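Local coordinates for protein SUBA (Escherichia coli, PDB 2IY9) that cleaves the endoplasmic reticulum chaperone BiP as the serine protease subunit of an AB5 toxin, leading to host ER stress and cell death, at residues 284-289 and 295-300; 174-179 and 280-285; 38-43 and 325-330; 46-51 and 95-100; 132-137 and 166-171. All blocks are in the same frame, centred on the assembly; numbering follows the deposited sequence.

Interaction 1: 284-289 and 295-300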
# COMPACT_ATOMS: atom_id res chain seq x y z
N ALA A 284 -2.98 11.26 -0.92
CA ALA A 284 -2.80 12.70 -0.78
C ALA A 284 -2.53 13.36 -2.14
O ALA A 284 -3.10 14.39 -2.45
CB ALA A 284 -1.66 12.99 0.19
N MET A 285 -1.65 12.75 -2.93
CA MET A 285 -1.38 13.22 -4.29
C MET A 285 -2.65 13.22 -5.15
O MET A 285 -2.95 14.21 -5.84
CB MET A 285 -0.32 12.35 -4.95
CG MET A 285 1.02 12.36 -4.23
SD MET A 285 2.12 11.06 -4.79
CE MET A 285 2.48 11.50 -6.48
N THR A 286 -3.41 12.13 -5.10
CA THR A 286 -4.59 11.98 -5.98
C THR A 286 -5.64 13.06 -5.73
O THR A 286 -6.37 13.44 -6.66
CB THR A 286 -5.28 10.61 -5.83
OG1 THR A 286 -5.84 10.50 -4.52
CG2 THR A 286 -4.30 9.46 -6.07
N SER A 287 -5.70 13.56 -4.49
CA SER A 287 -6.62 14.65 -4.15
C SER A 287 -6.44 15.84 -5.11
O SER A 287 -7.42 16.52 -5.44
CB SER A 287 -6.44 15.09 -2.69
OG SER A 287 -5.30 15.92 -2.48
N CYS A 288 -5.20 16.05 -5.55
CA CYS A 288 -4.84 17.19 -6.43
C CYS A 288 -5.23 17.02 -7.89
O CYS A 288 -5.41 18.02 -8.61
CB CYS A 288 -3.35 17.50 -6.30
SG CYS A 288 -2.99 18.15 -4.67
N ASN A 289 -5.34 15.77 -8.34
CA ASN A 289 -5.87 15.46 -9.67
C ASN A 289 -6.23 13.99 -9.76
O ASN A 289 -5.38 13.17 -10.12
CB ASN A 289 -4.91 15.86 -10.79
CG ASN A 289 -5.49 15.57 -12.18
OD1 ASN A 289 -6.69 15.37 -12.35
ND2 ASN A 289 -4.62 15.55 -13.18
N THR A 295 0.26 6.08 -14.63
CA THR A 295 1.66 6.27 -14.99
C THR A 295 2.23 7.56 -14.38
O THR A 295 3.33 7.55 -13.81
CB THR A 295 1.89 6.21 -16.52
OG1 THR A 295 1.50 4.92 -17.00
CG2 THR A 295 3.36 6.44 -16.86
N GLU A 296 1.48 8.66 -14.47
CA GLU A 296 1.94 9.94 -13.92
C GLU A 296 2.08 9.91 -12.39
O GLU A 296 3.07 10.41 -11.86
CB GLU A 296 1.04 11.11 -14.36
CG GLU A 296 1.63 12.48 -13.94
CD GLU A 296 0.65 13.65 -14.01
OE1 GLU A 296 -0.45 13.50 -14.58
OE2 GLU A 296 1.01 14.74 -13.49
N LEU A 297 1.09 9.35 -11.70
CA LEU A 297 1.17 9.18 -10.25
C LEU A 297 2.39 8.34 -9.86
O LEU A 297 3.18 8.75 -9.01
CB LEU A 297 -0.11 8.54 -9.70
CG LEU A 297 -1.27 9.49 -9.41
CD1 LEU A 297 -2.58 8.71 -9.37
CD2 LEU A 297 -1.03 10.21 -8.08
N LYS A 298 2.54 7.18 -10.50
CA LYS A 298 3.67 6.29 -10.21
C LYS A 298 5.02 6.98 -10.47
O LYS A 298 5.91 6.95 -9.61
CB LYS A 298 3.58 4.99 -11.00
CG LYS A 298 4.74 4.02 -10.74
CD LYS A 298 4.44 2.61 -11.25
CE LYS A 298 5.66 1.72 -11.06
NZ LYS A 298 5.39 0.35 -11.55
N ARG A 299 5.15 7.58 -11.65
CA ARG A 299 6.36 8.33 -12.02
C ARG A 299 6.70 9.43 -11.00
O ARG A 299 7.83 9.53 -10.55
CB ARG A 299 6.21 8.93 -13.43
CG ARG A 299 7.44 9.69 -13.92
CD ARG A 299 7.22 10.28 -15.32
NE ARG A 299 6.15 11.29 -15.34
CZ ARG A 299 4.97 11.15 -15.96
NH1 ARG A 299 4.68 10.05 -16.64
NH2 ARG A 299 4.08 12.14 -15.90
N THR A 300 5.72 10.27 -10.64
CA THR A 300 6.00 11.34 -9.69
C THR A 300 6.45 10.77 -8.34
O THR A 300 7.41 11.27 -7.76
CB THR A 300 4.82 12.31 -9.54
OG1 THR A 300 4.53 12.91 -10.81
CG2 THR A 300 5.16 13.43 -8.53
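Met285 and Thr286 pack against Leu297 and Thr300 where two consecutive helices, 271-288 and 294-304, are joined by a short loop in the C-terminal part of the subtilase fold. The axes of the two short segments run more antiparallel than parallel, at 132°, and come no closer than 11.1 Å, so the gap is bridged by side chains, and no hydrogen bond crosses. Met285 and Leu297 carry most of the contact. At the root of Met285, CB rests on Leu297 CD2 at 3.9 Å. From there the chain stays extended as far as SD, and a bend at the last torsion (chi3 66°) turns the methyl over the second helix. Met285 CE then lies 3.8 Å from the backbone oxygen of Leu297 and touches the flank of Thr300, the two side chains sliding past one another in opposite directions. Beside this, Leu297 meets Thr286 at about a right angle, both leucine methyls resting on the single threonine methyl. The hydroxyl of Thr286 is satisfied within its own helix by Ala283 O. Phe330 of helix 323-331 also touches Met285 and Leu297. At the far end of the bridge, Met285 CE stands 3.9 Å from Thr300 CG2.

Interaction 2: 174-179 and 280-285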
# COMPACT_ATOMS: atom_id res chain seq x y z
N ASP A 174 -5.28 3.66 -15.30
CA ASP A 174 -6.19 4.41 -14.44
C ASP A 174 -5.95 4.18 -12.95
O ASP A 174 -6.13 5.09 -12.14
CB ASP A 174 -7.66 4.16 -14.81
CG ASP A 174 -8.01 2.67 -14.88
OD1 ASP A 174 -7.12 1.80 -14.73
OD2 ASP A 174 -9.21 2.38 -15.08
N ARG A 175 -5.53 2.97 -12.59
CA ARG A 175 -5.40 2.62 -11.17
C ARG A 175 -4.02 2.07 -10.83
O ARG A 175 -3.31 1.56 -11.71
CB ARG A 175 -6.47 1.60 -10.76
CG ARG A 175 -7.89 2.03 -11.12
CD ARG A 175 -8.94 1.03 -10.61
NE ARG A 175 -10.24 1.35 -11.19
CZ ARG A 175 -11.08 2.26 -10.70
NH1 ARG A 175 -10.78 2.94 -9.61
NH2 ARG A 175 -12.24 2.47 -11.30
N LEU A 176 -3.66 2.18 -9.55
CA LEU A 176 -2.40 1.69 -9.05
C LEU A 176 -2.59 0.70 -7.93
O LEU A 176 -3.48 0.86 -7.09
CB LEU A 176 -1.54 2.84 -8.52
CG LEU A 176 -0.97 3.76 -9.59
CD1 LEU A 176 -0.37 4.96 -8.91
CD2 LEU A 176 0.04 3.01 -10.50
N ILE A 177 -1.74 -0.32 -7.92
CA ILE A 177 -1.73 -1.29 -6.82
C ILE A 177 -0.46 -1.10 -6.03
O ILE A 177 0.66 -1.19 -6.57
CB ILE A 177 -1.85 -2.73 -7.31
CG1 ILE A 177 -3.25 -2.95 -7.91
CG2 ILE A 177 -1.60 -3.71 -6.17
CD1 ILE A 177 -3.45 -4.34 -8.43
N VAL A 178 -0.63 -0.81 -4.75
CA VAL A 178 0.49 -0.66 -3.84
C VAL A 178 0.58 -1.98 -3.06
O VAL A 178 -0.34 -2.33 -2.31
CB VAL A 178 0.30 0.55 -2.91
CG1 VAL A 178 1.59 0.84 -2.13
CG2 VAL A 178 -0.11 1.78 -3.74
N ALA A 179 1.68 -2.70 -3.30
CA ALA A 179 1.83 -4.09 -2.86
C ALA A 179 3.06 -4.31 -1.99
O ALA A 179 4.17 -3.99 -2.40
CB ALA A 179 1.87 -5.00 -4.06
N GLY A 280 -1.08 6.01 1.58
CA GLY A 280 -1.56 7.30 2.10
C GLY A 280 -0.96 8.49 1.36
O GLY A 280 -1.65 9.49 1.13
N VAL A 281 0.31 8.38 0.99
CA VAL A 281 0.97 9.45 0.24
C VAL A 281 0.35 9.54 -1.16
O VAL A 281 0.01 10.61 -1.62
CB VAL A 281 2.51 9.24 0.16
CG1 VAL A 281 3.17 10.32 -0.74
CG2 VAL A 281 3.12 9.25 1.58
N LEU A 282 0.17 8.40 -1.82
CA LEU A 282 -0.49 8.40 -3.12
C LEU A 282 -1.92 8.96 -3.03
O LEU A 282 -2.36 9.69 -3.92
CB LEU A 282 -0.47 7.02 -3.76
CG LEU A 282 0.85 6.54 -4.38
CD1 LEU A 282 0.80 5.00 -4.53
CD2 LEU A 282 1.12 7.21 -5.72
N ALA A 283 -2.63 8.64 -1.95
CA ALA A 283 -3.98 9.19 -1.72
C ALA A 283 -3.94 10.72 -1.67
O ALA A 283 -4.77 11.38 -2.31
CB ALA A 283 -4.59 8.63 -0.44
N ALA A 284 -2.98 11.26 -0.92
CA ALA A 284 -2.80 12.70 -0.78
C ALA A 284 -2.53 13.36 -2.14
O ALA A 284 -3.10 14.39 -2.45
CB ALA A 284 -1.66 12.99 0.19
N MET A 285 -1.65 12.75 -2.93
CA MET A 285 -1.38 13.22 -4.29
C MET A 285 -2.65 13.22 -5.15
O MET A 285 -2.95 14.21 -5.84
CB MET A 285 -0.32 12.35 -4.95
CG MET A 285 1.02 12.36 -4.23
SD MET A 285 2.12 11.06 -4.79
CE MET A 285 2.48 11.50 -6.48
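Leu282 of helix 271-288 spreads its forked end across Leu176 and Val178 of strand 176-180, and the contact is wholly apolar. One methyl serves each partner. Leu282 CD1 presses on Val178 CG2 at 3.4 Å, tighter than normal van der Waals distance, whereas Leu282 CD2 meets Leu176 CD1 at a relaxed 4.2 Å. Leu176 and Leu282 cross at about a right angle, methyl against methyl. In Val178 a chi1 of -170° sets CG1 anti to the backbone N, which leaves CG2 opposite the carbonyl carbon, on the side of Leu282. A further apolar neighbour of Leu176 is Leu297 of helix 294-304, so the strand residue touches two helices.

Hydrogen bonds lie within the helix and between strand 176-180 and its sheet neighbours; none joins helix to strand. In the helix, Ala284 N bonds to Gly280 O and Met285 N to Val281 O. In the strand, Leu176 and Val178 pair through their backbones with Ile147, and Ile177 pairs on the other edge with Pro214 and Ile216. With these backbone groups paired, the helix and strand meet through hydrocarbon alone. Helix 271-288 bears Ser272, the probable charge-relay serine, near its start, about 11 Å from Val178 between side chains. Its seat against the central parallel sheet is the helix-on-sheet packing of the three-layer α/β/α subtilase fold.

Interaction 3: 38-43 and 325-330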
# COMPACT_ATOMS: atom_id res chain seq x y z
N SER A 38 -1.01 21.11 3.39
CA SER A 38 -1.75 22.28 2.92
C SER A 38 -1.92 22.30 1.40
O SER A 38 -2.86 22.90 0.89
CB SER A 38 -1.05 23.56 3.39
OG SER A 38 0.11 23.82 2.62
N LEU A 39 -1.01 21.63 0.69
CA LEU A 39 -1.03 21.54 -0.77
C LEU A 39 -2.09 20.59 -1.34
O LEU A 39 -2.36 20.61 -2.55
CB LEU A 39 0.35 21.12 -1.30
CG LEU A 39 1.59 21.89 -0.83
CD1 LEU A 39 2.84 21.35 -1.50
CD2 LEU A 39 1.44 23.38 -1.11
N THR A 40 -2.66 19.74 -0.49
CA THR A 40 -3.68 18.78 -0.92
C THR A 40 -5.08 19.41 -0.97
O THR A 40 -5.33 20.43 -0.31
CB THR A 40 -3.72 17.52 -0.01
OG1 THR A 40 -4.14 17.87 1.31
CG2 THR A 40 -2.33 16.86 0.07
N ASP A 41 -5.97 18.80 -1.74
CA ASP A 41 -7.33 19.31 -1.95
C ASP A 41 -8.31 18.42 -1.18
O ASP A 41 -8.73 17.37 -1.67
CB ASP A 41 -7.64 19.34 -3.46
CG ASP A 41 -9.10 19.72 -3.77
OD1 ASP A 41 -9.34 20.36 -4.81
OD2 ASP A 41 -10.02 19.34 -3.01
N LYS A 42 -8.69 18.87 0.02
CA LYS A 42 -9.60 18.11 0.90
C LYS A 42 -11.04 18.11 0.38
O LYS A 42 -11.90 17.39 0.89
CB LYS A 42 -9.53 18.63 2.34
CG LYS A 42 -10.24 19.97 2.59
CD LYS A 42 -10.10 20.44 4.06
CE LYS A 42 -10.92 19.59 5.03
NZ LYS A 42 -10.56 19.85 6.48
N ASN A 43 -11.29 18.91 -0.64
CA ASN A 43 -12.61 19.01 -1.24
C ASN A 43 -12.84 17.97 -2.33
O ASN A 43 -13.95 17.83 -2.82
CB ASN A 43 -12.83 20.43 -1.77
CG ASN A 43 -12.87 21.46 -0.65
OD1 ASN A 43 -13.67 21.34 0.28
ND2 ASN A 43 -12.01 22.47 -0.74
N LYS A 325 8.35 15.92 -1.30
CA LYS A 325 8.65 16.06 -2.71
C LYS A 325 7.56 15.47 -3.61
O LYS A 325 7.17 16.10 -4.59
CB LYS A 325 10.03 15.47 -3.02
CG LYS A 325 10.58 15.80 -4.41
CD LYS A 325 10.99 17.26 -4.54
CE LYS A 325 11.75 17.51 -5.84
NZ LYS A 325 11.10 16.85 -7.01
N ALA A 326 7.07 14.27 -3.29
CA ALA A 326 5.98 13.64 -4.06
C ALA A 326 4.74 14.52 -4.13
O ALA A 326 4.19 14.75 -5.22
CB ALA A 326 5.63 12.26 -3.49
N ILE A 327 4.30 15.00 -2.97
CA ILE A 327 3.06 15.78 -2.88
C ILE A 327 3.27 17.16 -3.51
O ILE A 327 2.46 17.58 -4.34
CB ILE A 327 2.53 15.85 -1.42
CG1 ILE A 327 2.02 14.47 -0.99
CG2 ILE A 327 1.43 16.94 -1.28
CD1 ILE A 327 1.85 14.27 0.51
N SER A 328 4.37 17.82 -3.16
CA SER A 328 4.75 19.11 -3.76
C SER A 328 4.78 19.04 -5.29
O SER A 328 4.12 19.84 -5.96
CB SER A 328 6.09 19.59 -3.21
OG SER A 328 6.36 20.92 -3.64
N MET A 329 5.51 18.08 -5.84
CA MET A 329 5.62 17.93 -7.31
C MET A 329 4.27 17.68 -7.97
O MET A 329 3.92 18.33 -8.96
CB MET A 329 6.59 16.79 -7.68
CG MET A 329 8.07 17.14 -7.56
SD MET A 329 8.60 18.67 -8.38
CE MET A 329 8.28 18.32 -10.12
N PHE A 330 3.52 16.72 -7.44
CA PHE A 330 2.27 16.35 -8.08
C PHE A 330 1.24 17.47 -7.96
O PHE A 330 0.56 17.79 -8.94
CB PHE A 330 1.71 15.05 -7.49
CG PHE A 330 0.61 14.47 -8.31
CD1 PHE A 330 0.90 13.70 -9.44
CD2 PHE A 330 -0.72 14.72 -7.99
CE1 PHE A 330 -0.13 13.16 -10.22
CE2 PHE A 330 -1.75 14.19 -8.76
CZ PHE A 330 -1.46 13.41 -9.87
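Helix 323-331, with which the A2 domain begins, uses Ile327 and Ser328 to meet Leu39 and Thr40 in the loop leading into strand 47-52. The A2 domain continues from this helix and penetrates the central pore of the SubB pentamer. The contact brings together regions near the two ends of the modelled chain and is apolar throughout, with no hydrogen bond between the segments. Leu39 approaches the helix backbone itself: its CD1 lies 3.7 Å from Ser328 CA and 4.1 Å from Ser328 CB. The CB of Ser328 points away from the loop on the whole, so it is the root of this residue that receives the leucine methyl. Ile327 is directed the other way, toward the loop, and offers the branch methyl CG2, which lies opposite its own backbone N (the longer branch, CG1, has chi1 -69°). That methyl meets Thr40 CG2 at 4.0 Å and Leu39 CB at 4.3 Å.

Thr40 divides its two branches by chemistry. With chi1 at 66° its hydroxyl sits between the backbone N and the carbonyl carbon and bonds to Met37 O, while the methyl turns to Ile327. Leu39 remains exposed, which leaves the edge of the contact at the surface, whereas Ile327 is buried.

Beyond the two segments, helix 271-288 lies next to both. Its Ala284 touches Thr40 and Ile327, its Ser287 OG bonds to Asp41 N, and its Cys288 is tied by a disulfide to Cys331. Phe330 turns inward, placing the A2 helix against helices 271-288 and 294-304 as well as the loop 38-43.

Interaction 4: 46-51 and 95-100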
# COMPACT_ATOMS: atom_id res chain seq x y z
N VAL A 46 -11.28 11.16 -1.95
CA VAL A 46 -10.33 10.13 -2.32
C VAL A 46 -10.64 8.94 -1.45
O VAL A 46 -10.63 9.04 -0.23
CB VAL A 46 -8.87 10.58 -2.06
CG1 VAL A 46 -7.89 9.44 -2.31
CG2 VAL A 46 -8.51 11.78 -2.93
N VAL A 47 -10.91 7.80 -2.10
CA VAL A 47 -11.18 6.55 -1.42
C VAL A 47 -10.05 5.59 -1.73
O VAL A 47 -9.79 5.27 -2.90
CB VAL A 47 -12.53 5.93 -1.88
CG1 VAL A 47 -12.79 4.62 -1.13
CG2 VAL A 47 -13.69 6.91 -1.69
N VAL A 48 -9.36 5.13 -0.69
CA VAL A 48 -8.32 4.13 -0.86
C VAL A 48 -8.92 2.75 -0.65
O VAL A 48 -9.65 2.50 0.32
CB VAL A 48 -7.15 4.36 0.13
CG1 VAL A 48 -6.09 3.25 -0.01
CG2 VAL A 48 -6.53 5.75 -0.10
N SER A 49 -8.64 1.85 -1.58
CA SER A 49 -9.10 0.47 -1.46
C SER A 49 -8.19 -0.28 -0.48
O SER A 49 -6.97 -0.23 -0.59
CB SER A 49 -9.12 -0.18 -2.85
OG SER A 49 -9.78 -1.44 -2.79
N VAL A 50 -8.78 -0.93 0.52
CA VAL A 50 -8.00 -1.74 1.45
C VAL A 50 -8.38 -3.21 1.25
O VAL A 50 -9.42 -3.67 1.74
CB VAL A 50 -8.13 -1.27 2.91
CG1 VAL A 50 -7.48 -2.29 3.88
CG2 VAL A 50 -7.47 0.08 3.09
N VAL A 51 -7.54 -3.91 0.48
CA VAL A 51 -7.76 -5.31 0.12
C VAL A 51 -7.01 -6.12 1.17
O VAL A 51 -5.76 -6.17 1.20
CB VAL A 51 -7.30 -5.61 -1.33
CG1 VAL A 51 -7.68 -7.05 -1.73
CG2 VAL A 51 -7.92 -4.60 -2.31
N SER A 95 -6.09 2.24 9.35
CA SER A 95 -5.76 3.30 10.30
C SER A 95 -4.52 4.07 9.85
O SER A 95 -4.51 5.30 9.93
CB SER A 95 -5.64 2.78 11.74
OG SER A 95 -4.44 2.06 11.99
N LEU A 96 -3.50 3.36 9.35
CA LEU A 96 -2.26 4.01 8.90
C LEU A 96 -2.49 4.95 7.71
O LEU A 96 -1.85 6.00 7.61
CB LEU A 96 -1.18 2.98 8.57
CG LEU A 96 -0.67 2.16 9.76
CD1 LEU A 96 0.28 1.08 9.25
CD2 LEU A 96 0.01 3.04 10.84
N ILE A 97 -3.41 4.57 6.83
CA ILE A 97 -3.79 5.37 5.68
C ILE A 97 -4.64 6.58 6.09
O ILE A 97 -4.38 7.70 5.66
CB ILE A 97 -4.56 4.52 4.65
CG1 ILE A 97 -3.65 3.41 4.08
CG2 ILE A 97 -5.14 5.39 3.50
CD1 ILE A 97 -4.45 2.32 3.36
N ALA A 98 -5.65 6.35 6.93
CA ALA A 98 -6.76 7.32 7.02
C ALA A 98 -7.28 7.73 8.41
O ALA A 98 -8.21 8.56 8.50
CB ALA A 98 -7.91 6.83 6.16
N SER A 99 -6.76 7.15 9.49
CA SER A 99 -7.32 7.45 10.83
C SER A 99 -7.33 8.95 11.15
O SER A 99 -6.34 9.65 10.92
CB SER A 99 -6.60 6.67 11.94
OG SER A 99 -6.95 7.20 13.22
N ARG A 100 -8.44 9.44 11.68
CA ARG A 100 -8.64 10.87 11.92
C ARG A 100 -8.28 11.33 13.32
O ARG A 100 -8.17 12.53 13.58
CB ARG A 100 -10.08 11.26 11.59
CG ARG A 100 -10.37 11.00 10.14
CD ARG A 100 -11.69 11.59 9.66
NE ARG A 100 -11.81 11.32 8.23
CZ ARG A 100 -12.82 11.71 7.46
NH1 ARG A 100 -13.83 12.41 7.98
NH2 ARG A 100 -12.82 11.39 6.17
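No flat group takes part where Ile97 meets Val48 and Val50; the contact is methyl against methyl. Ile97 projects from helix 84-98 toward strand 47-52 and contributes both of its branches. Its long branch ends in CD1, which touches both valines, 3.8 Å from Val50 CG2 and 3.9 Å from Val48 CG1. Its short branch, CG2, touches Val48 CG2, also at 3.9 Å. Val48 and Ile97 therefore reach toward each other head-on through two pairs of methyls, while Val50 and Ile97 slide past one another and meet only at their ends. A chi1 of -64° at Ile97 sets CG1 beside the backbone N and at the same time CG2 anti to it, facing Val48. All three residues are buried, and no hydrogen bond is made across.

The elements joined here bear two probable members of the charge relay, Asp52 and His89. Asp52 follows at the end of the strand, where the side chains of Val50 and Asp52 lie about 4 Å apart, and His89 lies earlier on the helix. Val48 also touches Ala283 of helix 271-288. Facing the other way from the strand, Ser49 and Val51 pack on helix 125-134, so that the strand lies between two helical layers.

Interaction 5: 132-137 and 166-171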
# COMPACT_ATOMS: atom_id res chain seq x y z
N SER A 132 -13.52 -6.68 -9.26
CA SER A 132 -14.72 -5.96 -8.83
C SER A 132 -14.55 -4.44 -8.95
O SER A 132 -15.45 -3.73 -9.42
CB SER A 132 -15.12 -6.38 -7.41
OG SER A 132 -16.17 -5.56 -6.92
N ILE A 133 -13.38 -3.94 -8.56
CA ILE A 133 -13.04 -2.53 -8.81
C ILE A 133 -13.04 -2.22 -10.30
O ILE A 133 -13.65 -1.24 -10.76
CB ILE A 133 -11.66 -2.15 -8.24
CG1 ILE A 133 -11.59 -2.42 -6.73
CG2 ILE A 133 -11.36 -0.66 -8.54
CD1 ILE A 133 -10.18 -2.36 -6.14
N MET A 134 -12.35 -3.07 -11.06
CA MET A 134 -12.09 -2.80 -12.46
C MET A 134 -13.34 -2.71 -13.32
O MET A 134 -13.36 -1.94 -14.28
CB MET A 134 -11.11 -3.83 -13.03
CG MET A 134 -9.70 -3.70 -12.44
SD MET A 134 -8.59 -4.97 -13.04
CE MET A 134 -8.18 -4.35 -14.67
N SER A 135 -14.36 -3.48 -12.97
CA SER A 135 -15.61 -3.51 -13.74
C SER A 135 -16.68 -2.52 -13.25
O SER A 135 -17.77 -2.45 -13.82
CB SER A 135 -16.19 -4.93 -13.74
OG SER A 135 -16.67 -5.27 -12.46
N ASN A 136 -16.36 -1.77 -12.20
CA ASN A 136 -17.30 -0.81 -11.62
C ASN A 136 -17.14 0.57 -12.26
O ASN A 136 -16.25 1.32 -11.87
CB ASN A 136 -17.10 -0.75 -10.09
CG ASN A 136 -18.17 0.07 -9.36
OD1 ASN A 136 -18.88 0.90 -9.96
ND2 ASN A 136 -18.30 -0.16 -8.06
N VAL A 137 -17.98 0.89 -13.25
CA VAL A 137 -17.92 2.19 -13.93
C VAL A 137 -18.56 3.32 -13.12
O VAL A 137 -18.48 4.48 -13.52
CB VAL A 137 -18.56 2.20 -15.37
CG1 VAL A 137 -17.72 1.42 -16.35
CG2 VAL A 137 -20.02 1.74 -15.36
N LEU A 166 -3.05 -7.80 -14.31
CA LEU A 166 -2.16 -6.66 -14.07
C LEU A 166 -1.73 -5.98 -15.36
O LEU A 166 -1.66 -4.74 -15.42
CB LEU A 166 -0.95 -7.09 -13.22
CG LEU A 166 -1.34 -7.60 -11.82
CD1 LEU A 166 -0.17 -8.31 -11.17
CD2 LEU A 166 -1.83 -6.47 -10.91
N SER A 167 -1.45 -6.76 -16.40
CA SER A 167 -1.08 -6.14 -17.69
C SER A 167 -2.27 -5.38 -18.28
O SER A 167 -2.08 -4.31 -18.85
CB SER A 167 -0.52 -7.17 -18.69
OG SER A 167 -1.49 -8.16 -18.99
N ARG A 168 -3.48 -5.92 -18.11
CA ARG A 168 -4.71 -5.21 -18.50
C ARG A 168 -4.92 -3.91 -17.71
O ARG A 168 -5.18 -2.86 -18.30
CB ARG A 168 -5.94 -6.13 -18.35
CG ARG A 168 -7.25 -5.56 -18.90
CD ARG A 168 -8.27 -6.68 -19.19
NE ARG A 168 -9.01 -7.15 -18.02
CZ ARG A 168 -8.57 -8.07 -17.17
NH1 ARG A 168 -7.36 -8.58 -17.32
NH2 ARG A 168 -9.31 -8.46 -16.14
N MET A 169 -4.79 -3.97 -16.38
CA MET A 169 -4.89 -2.76 -15.56
C MET A 169 -3.83 -1.75 -16.02
O MET A 169 -4.10 -0.56 -16.06
CB MET A 169 -4.75 -3.06 -14.07
CG MET A 169 -4.67 -1.80 -13.17
SD MET A 169 -4.46 -2.13 -11.40
CE MET A 169 -4.03 -3.86 -11.50
N GLY A 170 -2.65 -2.24 -16.37
CA GLY A 170 -1.57 -1.39 -16.87
C GLY A 170 -1.98 -0.65 -18.13
O GLY A 170 -1.82 0.57 -18.23
N ARG A 171 -2.53 -1.39 -19.09
CA ARG A 171 -3.03 -0.79 -20.32
C ARG A 171 -4.10 0.27 -20.07
O ARG A 171 -4.11 1.31 -20.73
CB ARG A 171 -3.54 -1.87 -21.27
CG ARG A 171 -2.41 -2.58 -21.99
CD ARG A 171 -2.92 -3.54 -23.06
NE ARG A 171 -3.80 -4.58 -22.53
CZ ARG A 171 -3.39 -5.71 -21.96
NH1 ARG A 171 -2.10 -5.98 -21.81
NH2 ARG A 171 -4.29 -6.58 -21.54
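Met134, in the last turn of helix 125-134, extends its thioether chain to Arg168 and Met169 of helix 160-172. The apolar part of the contact is made by one methyl. Met134 CE lies 3.7 Å from Met169 CB and 3.8 Å from Met169 CA, close against the helix backbone, and the two methionine side chains cross at about a right angle. The Met134 chain is extended up to SD and then bent (chi3 78°), which brings CE down on the root of its partner. Met169 itself leads on into the interior, with CG opposite the backbone N; its CE and SD pack near Ile177 of strand 176-180 and Arg175 just before it.

The second kind of contact is between that same methyl and a charged flat group. Met134 CE lies over one face of the Arg168 guanidinium, 4.3 Å above the plane and displaced toward its rim, with Arg168 NE the nearest atom at 4.4 Å. Arg168 NH1 forms a salt bridge with Glu164 one turn earlier, which would help to hold the plane in place for the methyl.

No hydrogen bond crosses the contact. Asn136 N bonds to Ile133 O as the first helix gives way to a turn, and Gly170 N and Arg171 N bond back to Leu166 O and Ser167 O.

Helices 125-134 and 160-172 lie on the side of the parallel sheet facing away from the helix that bears Ser272; both are crossover helices of that sheet, packed side by side in one helical layer of the α/β/α subtilase fold.

Interactions 2 and 4 lie in the core on one side of the parallel sheet: branched aliphatic chains of helices 271-288 and 84-98 meet different strands, and the two contacts touch through Ala283 and Val48. Interaction 1 shares Ala284 and Met285 with interaction 2 and extends this buried layer to helix 294-304, replacing helix-on-sheet by helix-on-helix packing with a methionine as the bridge. Interaction 3 lies farther out and is partly exposed; it adds the A2 helix, and Ser287 OG bonding to Asp41 N links it to interaction 1. Interaction 5, only partly buried and near the surface, joins two helices on the other side of the sheet, where a charged arginine joins the apolar contact and Met169 reaches Ile177.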